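PDB 3MWB: prephenate dehydratase from Arthrobacter aurescens, which probably converts prephenate to 3-phenylpyruvate, with loss of carbon dioxide and water, on the route to L-phenylalanine. Local coordinates for residues A[7-19]-A[51-65]. Sequence-based numbering, arbitrary orientation. Where two conformers were deposited one is given.
Sequences VTYTFLGPQGTFT and EADAAMVPIENSVEG
Thr8 and Asp53 grip each other twice where strands 8-12 and 54-60 begin to pair. The amide N of Thr8 gives its proton to Asp53 OD2 at 2.7 Å, on the lone pair turned away from OD1; in return Thr8 O takes the Asp53 amide, and weakly that of Ala54. With chi1 at -65°, Asp53 CG lies beside its own backbone N, which lets OD2 meet Thr8 N while the Asp53 amide meets Thr8 O. Parallel pairing then continues as Thr10 N to Ala54 O (3.0 Å) and Met56 N to Thr10 O (2.9 Å), and fades to a weak bond from Leu12 N to Met56 O. Thr10 OG1 presses on Ala55 CB and is hydrogen-bonded to Ala43 O. On the other face, Tyr9 CD1 rests on Ala54 CB at 3.7 Å, with Ala54 O at the ring edge, while the CB atoms of Phe11 and Met56 (a selenomethionine) meet. Strand 8-12 is flanked across the sheet by 33-37 and strand 54-60 by 181-188, placing this pair centrally in one lobe of the periplasmic-binding-protein-like dehydratase fold. Past the strands, Glu64 reaches the start of helix 18-23: OE2 accepts from Phe18 N at 3.2 Å, nearly straight at 167°, and from Thr137 OG1. Glu64 OE2 also sits at the edge of the Phe18 ring, in its plane, 3.2 Å from Phe18 CD1, and Thr17 CB and CG2 pack on the carboxylate. A leucine in place of Glu64 would probably leave Phe18 N and Thr137 OG1 without this shared acceptor. Val63 CG1 adds apolar contact with the Phe18 ring. In the turn that carries Glu64, Ser62 OG accepts from Glu64 N, an ST turn, and a water donating to Ser62 OG also bonds to Thr19 OG1.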
loop_
_atom_site.group_PDB
_atom_site.type_symbol
_atom_site.label_atom_id
_atom_site.label_comp_id
_atom_site.label_asym_id
_atom_site.label_seq_id
_atom_site.Cartn_x
_atom_site.Cartn_y
_atom_site.Cartn_z
ATOM N N VAL A 7 -6.216 26.275 40.887
ATOM C CA VAL A 7 -5.776 25.128 40.015
ATOM C C VAL A 7 -5.725 23.753 40.721
ATOM O O VAL A 7 -5.059 23.585 41.744
ATOM C CB VAL A 7 -4.448 25.467 39.245
ATOM C CG1 VAL A 7 -3.574 26.445 40.044
ATOM C CG2 VAL A 7 -3.670 24.202 38.844
ATOM N N THR A 8 -6.427 22.769 40.157
ATOM C CA THR A 8 -6.635 21.499 40.834
ATOM C C THR A 8 -6.212 20.335 39.946
ATOM O O THR A 8 -6.671 20.213 38.825
ATOM C CB THR A 8 -8.130 21.314 41.216
ATOM O OG1 THR A 8 -8.591 22.456 41.950
ATOM C CG2 THR A 8 -8.331 20.064 42.061
ATOM N N TYR A 9 -5.342 19.488 40.461
ATOM C CA TYR A 9 -4.960 18.284 39.766
ATOM C C TYR A 9 -5.497 17.074 40.480
ATOM O O TYR A 9 -5.570 17.053 41.713
ATOM C CB TYR A 9 -3.444 18.166 39.725
ATOM C CG TYR A 9 -2.769 19.207 38.889
ATOM C CD1 TYR A 9 -3.038 19.315 37.525
ATOM C CD2 TYR A 9 -1.841 20.084 39.454
ATOM C CE1 TYR A 9 -2.411 20.274 36.751
ATOM C CE2 TYR A 9 -1.210 21.051 38.682
ATOM C CZ TYR A 9 -1.498 21.136 37.335
ATOM O OH TYR A 9 -0.868 22.080 36.564
ATOM N N THR A 10 -5.871 16.065 39.708
ATOM C CA THR A 10 -6.033 14.743 40.237
ATOM C C THR A 10 -4.886 13.870 39.701
ATOM O O THR A 10 -4.174 14.258 38.779
ATOM C CB THR A 10 -7.394 14.123 39.887
ATOM O OG1 THR A 10 -7.510 13.961 38.468
ATOM C CG2 THR A 10 -8.552 15.014 40.400
ATOM N N PHE A 11 -4.715 12.705 40.306
ATOM C CA PHE A 11 -3.712 11.738 39.891
ATOM C C PHE A 11 -4.087 10.395 40.459
ATOM O O PHE A 11 -4.913 10.304 41.385
ATOM C CB PHE A 11 -2.297 12.134 40.335
ATOM C CG PHE A 11 -2.105 12.203 41.828
ATOM C CD1 PHE A 11 -2.522 13.319 42.551
ATOM C CD2 PHE A 11 -1.486 11.160 42.512
ATOM C CE1 PHE A 11 -2.325 13.386 43.912
ATOM C CE2 PHE A 11 -1.286 11.220 43.884
ATOM C CZ PHE A 11 -1.706 12.329 44.586
ATOM N N LEU A 12 -3.485 9.352 39.893
ATOM C CA LEU A 12 -3.693 8.004 40.371
ATOM C C LEU A 12 -3.020 7.886 41.740
ATOM O O LEU A 12 -1.808 8.023 41.857
ATOM C CB LEU A 12 -3.115 6.981 39.383
ATOM C CG LEU A 12 -3.336 5.495 39.702
ATOM C CD1 LEU A 12 -4.823 5.124 39.751
ATOM C CD2 LEU A 12 -2.612 4.608 38.687
ATOM N N GLY A 13 -3.829 7.680 42.771
ATOM C CA GLY A 13 -3.324 7.615 44.129
ATOM C C GLY A 13 -2.886 6.213 44.488
ATOM O O GLY A 13 -2.886 5.318 43.628
ATOM N N PRO A 14 -2.523 6.004 45.764
ATOM C CA PRO A 14 -2.582 7.021 46.813
ATOM C C PRO A 14 -1.406 8.016 46.768
ATOM O O PRO A 14 -0.647 8.035 45.811
ATOM C CB PRO A 14 -2.572 6.186 48.106
ATOM C CG PRO A 14 -1.845 4.889 47.722
ATOM C CD PRO A 14 -1.901 4.748 46.225
ATOM N N GLN A 15 -1.276 8.853 47.795
ATOM C CA GLN A 15 -0.146 9.774 47.872
ATOM C C GLN A 15 1.172 8.989 48.007
ATOM O O GLN A 15 1.194 7.860 48.514
ATOM C CB GLN A 15 -0.349 10.813 48.993
ATOM C CG GLN A 15 -1.511 11.791 48.701
ATOM C CD GLN A 15 -1.616 12.968 49.674
ATOM O OE1 GLN A 15 -0.985 12.980 50.733
ATOM N NE2 GLN A 15 -2.428 13.969 49.310
ATOM N N GLY A 16 2.262 9.558 47.496
ATOM C CA GLY A 16 3.588 8.943 47.669
ATOM C C GLY A 16 3.991 7.907 46.634
ATOM O O GLY A 16 5.114 7.353 46.687
ATOM N N THR A 17 3.088 7.641 45.689
ATOM C CA THR A 17 3.394 6.765 44.552
ATOM C C THR A 17 4.350 7.443 43.571
ATOM O O THR A 17 4.621 8.646 43.661
ATOM C CB THR A 17 2.109 6.386 43.765
ATOM O OG1 THR A 17 1.386 7.583 43.446
ATOM C CG2 THR A 17 1.195 5.475 44.609
ATOM N N PHE A 18 4.852 6.661 42.615
ATOM C CA PHE A 18 5.595 7.215 41.497
ATOM C C PHE A 18 4.749 8.212 40.698
ATOM O O PHE A 18 5.258 9.216 40.208
ATOM C CB PHE A 18 6.128 6.079 40.605
ATOM C CG PHE A 18 7.286 5.365 41.209
ATOM C CD1 PHE A 18 7.081 4.350 42.160
ATOM C CD2 PHE A 18 8.589 5.751 40.895
ATOM C CE1 PHE A 18 8.176 3.704 42.756
ATOM C CE2 PHE A 18 9.686 5.113 41.481
ATOM C CZ PHE A 18 9.476 4.081 42.408
ATOM N N THR A 19 3.449 7.947 40.602
ATOM C CA THR A 19 2.542 8.888 39.938
ATOM C C THR A 19 2.556 10.281 40.589
ATOM O O THR A 19 2.716 11.278 39.887
ATOM C CB THR A 19 1.120 8.328 39.825
ATOM O OG1 THR A 19 1.183 6.974 39.348
ATOM C CG2 THR A 19 0.294 9.142 38.848
ATOM N N GLU A 51 -14.465 19.541 37.809
ATOM C CA GLU A 51 -14.055 19.705 39.214
ATOM C C GLU A 51 -12.547 19.604 39.426
ATOM O O GLU A 51 -12.084 19.698 40.549
ATOM C CB GLU A 51 -14.716 18.647 40.100
ATOM C CG GLU A 51 -16.233 18.609 40.053
ATOM C CD GLU A 51 -16.880 19.667 40.900
ATOM O OE1 GLU A 51 -16.670 20.881 40.650
ATOM O OE2 GLU A 51 -17.636 19.274 41.812
ATOM N N ALA A 52 -11.797 19.351 38.356
ATOM C CA ALA A 52 -10.338 19.403 38.401
ATOM C C ALA A 52 -9.859 19.935 37.071
ATOM O O ALA A 52 -10.519 19.759 36.050
ATOM C CB ALA A 52 -9.742 18.014 38.669
ATOM N N ASP A 53 -8.712 20.582 37.065
ATOM C CA ASP A 53 -8.209 21.133 35.817
ATOM C C ASP A 53 -7.562 20.082 34.933
ATOM O O ASP A 53 -7.743 20.108 33.729
ATOM C CB ASP A 53 -7.256 22.276 36.092
ATOM C CG ASP A 53 -7.955 23.441 36.732
ATOM O OD1 ASP A 53 -8.826 24.040 36.059
ATOM O OD2 ASP A 53 -7.663 23.730 37.913
ATOM N N ALA A 54 -6.802 19.172 35.530
ATOM C CA ALA A 54 -6.085 18.173 34.757
ATOM C C ALA A 54 -5.843 16.954 35.626
ATOM O O ALA A 54 -5.838 17.054 36.856
ATOM C CB ALA A 54 -4.774 18.748 34.252
ATOM N N ALA A 55 -5.632 15.806 34.986
ATOM C CA ALA A 55 -5.396 14.567 35.703
ATOM C C ALA A 55 -4.079 13.967 35.221
ATOM O O ALA A 55 -3.854 13.890 34.023
ATOM C CB ALA A 55 -6.531 13.594 35.442
HETATM N N MSE A 56 -3.222 13.559 36.156
HETATM C CA MSE A 56 -1.936 12.965 35.837
HETATM C C MSE A 56 -2.024 11.442 35.941
HETATM O O MSE A 56 -2.198 10.892 37.036
HETATM C CB MSE A 56 -0.842 13.493 36.766
HETATM C CG MSE A 56 0.572 13.020 36.391
HETATM SE SE MSE A 56 1.211 13.766 34.664
HETATM C CE MSE A 56 1.718 15.585 35.143
ATOM N N VAL A 57 -1.894 10.775 34.797
ATOM C CA VAL A 57 -2.081 9.333 34.741
ATOM C C VAL A 57 -0.962 8.669 33.956
ATOM O O VAL A 57 -0.428 9.273 33.022
ATOM C CB VAL A 57 -3.478 8.963 34.163
ATOM C CG1 VAL A 57 -4.600 9.477 35.087
ATOM C CG2 VAL A 57 -3.666 9.511 32.731
ATOM N N PRO A 58 -0.599 7.421 34.323
ATOM C CA PRO A 58 0.491 6.755 33.614
ATOM C C PRO A 58 0.012 6.203 32.278
ATOM O O PRO A 58 -1.164 5.842 32.137
ATOM C CB PRO A 58 0.856 5.603 34.549
ATOM C CG PRO A 58 -0.435 5.235 35.225
ATOM C CD PRO A 58 -1.267 6.515 35.290
ATOM N N ILE A 59 0.920 6.121 31.310
ATOM C CA ILE A 59 0.569 5.569 30.001
ATOM C C ILE A 59 1.560 4.535 29.486
ATOM O O ILE A 59 1.250 3.822 28.536
ATOM C CB ILE A 59 0.322 6.672 28.924
ATOM C CG1 ILE A 59 -0.411 6.044 27.714
ATOM C CG2 ILE A 59 1.646 7.383 28.566
ATOM C CD1 ILE A 59 -1.022 6.983 26.683
ATOM N N GLU A 60 2.739 4.452 30.102
ATOM C CA GLU A 60 3.711 3.397 29.784
ATOM C C GLU A 60 4.662 3.126 30.965
ATOM O O GLU A 60 5.185 4.057 31.576
ATOM C CB GLU A 60 4.507 3.742 28.509
ATOM C CG GLU A 60 5.530 2.685 28.074
ATOM C CD GLU A 60 4.981 1.573 27.150
ATOM O OE1 GLU A 60 3.810 1.654 26.710
ATOM O OE2 GLU A 60 5.741 0.609 26.841
ATOM N N ASN A 61 4.857 1.842 31.269
ATOM C CA ASN A 61 5.880 1.374 32.209
ATOM C C ASN A 61 5.653 1.880 33.624
ATOM O O ASN A 61 6.581 2.394 34.260
ATOM C CB ASN A 61 7.294 1.773 31.743
ATOM C CG ASN A 61 7.707 1.110 30.436
ATOM O OD1 ASN A 61 7.123 0.107 30.020
ATOM N ND2 ASN A 61 8.727 1.674 29.777
ATOM N N SER A 62 4.412 1.732 34.099
ATOM C CA SER A 62 3.990 2.205 35.408
ATOM C C SER A 62 4.340 1.179 36.485
ATOM O O SER A 62 3.968 -0.003 36.397
ATOM C CB SER A 62 2.488 2.461 35.427
ATOM O OG SER A 62 2.061 2.782 36.738
ATOM N N VAL A 63 5.045 1.652 37.509
ATOM C CA VAL A 63 5.458 0.817 38.625
ATOM C C VAL A 63 4.246 0.469 39.490
ATOM O O VAL A 63 4.299 -0.461 40.289
ATOM C CB VAL A 63 6.540 1.546 39.451
ATOM C CG1 VAL A 63 6.677 0.946 40.826
ATOM C CG2 VAL A 63 7.844 1.491 38.719
ATOM N N GLU A 64 3.164 1.220 39.291
ATOM C CA GLU A 64 1.985 1.169 40.143
ATOM C C GLU A 64 0.790 0.544 39.425
ATOM O O GLU A 64 -0.291 0.428 40.000
ATOM C CB GLU A 64 1.608 2.596 40.575
ATOM C CG GLU A 64 2.741 3.419 41.221
ATOM C CD GLU A 64 3.189 2.931 42.615
ATOM O OE1 GLU A 64 2.663 1.924 43.152
ATOM O OE2 GLU A 64 4.103 3.577 43.188
ATOM N N GLY A 65 0.979 0.152 38.170
ATOM C CA GLY A 65 -0.149 -0.241 37.327
ATOM C C GLY A 65 -0.872 0.984 36.777
ATOM O O GLY A 65 -0.325 2.090 36.737
HETATM O O HOH W 1 3.078 5.001 37.959
#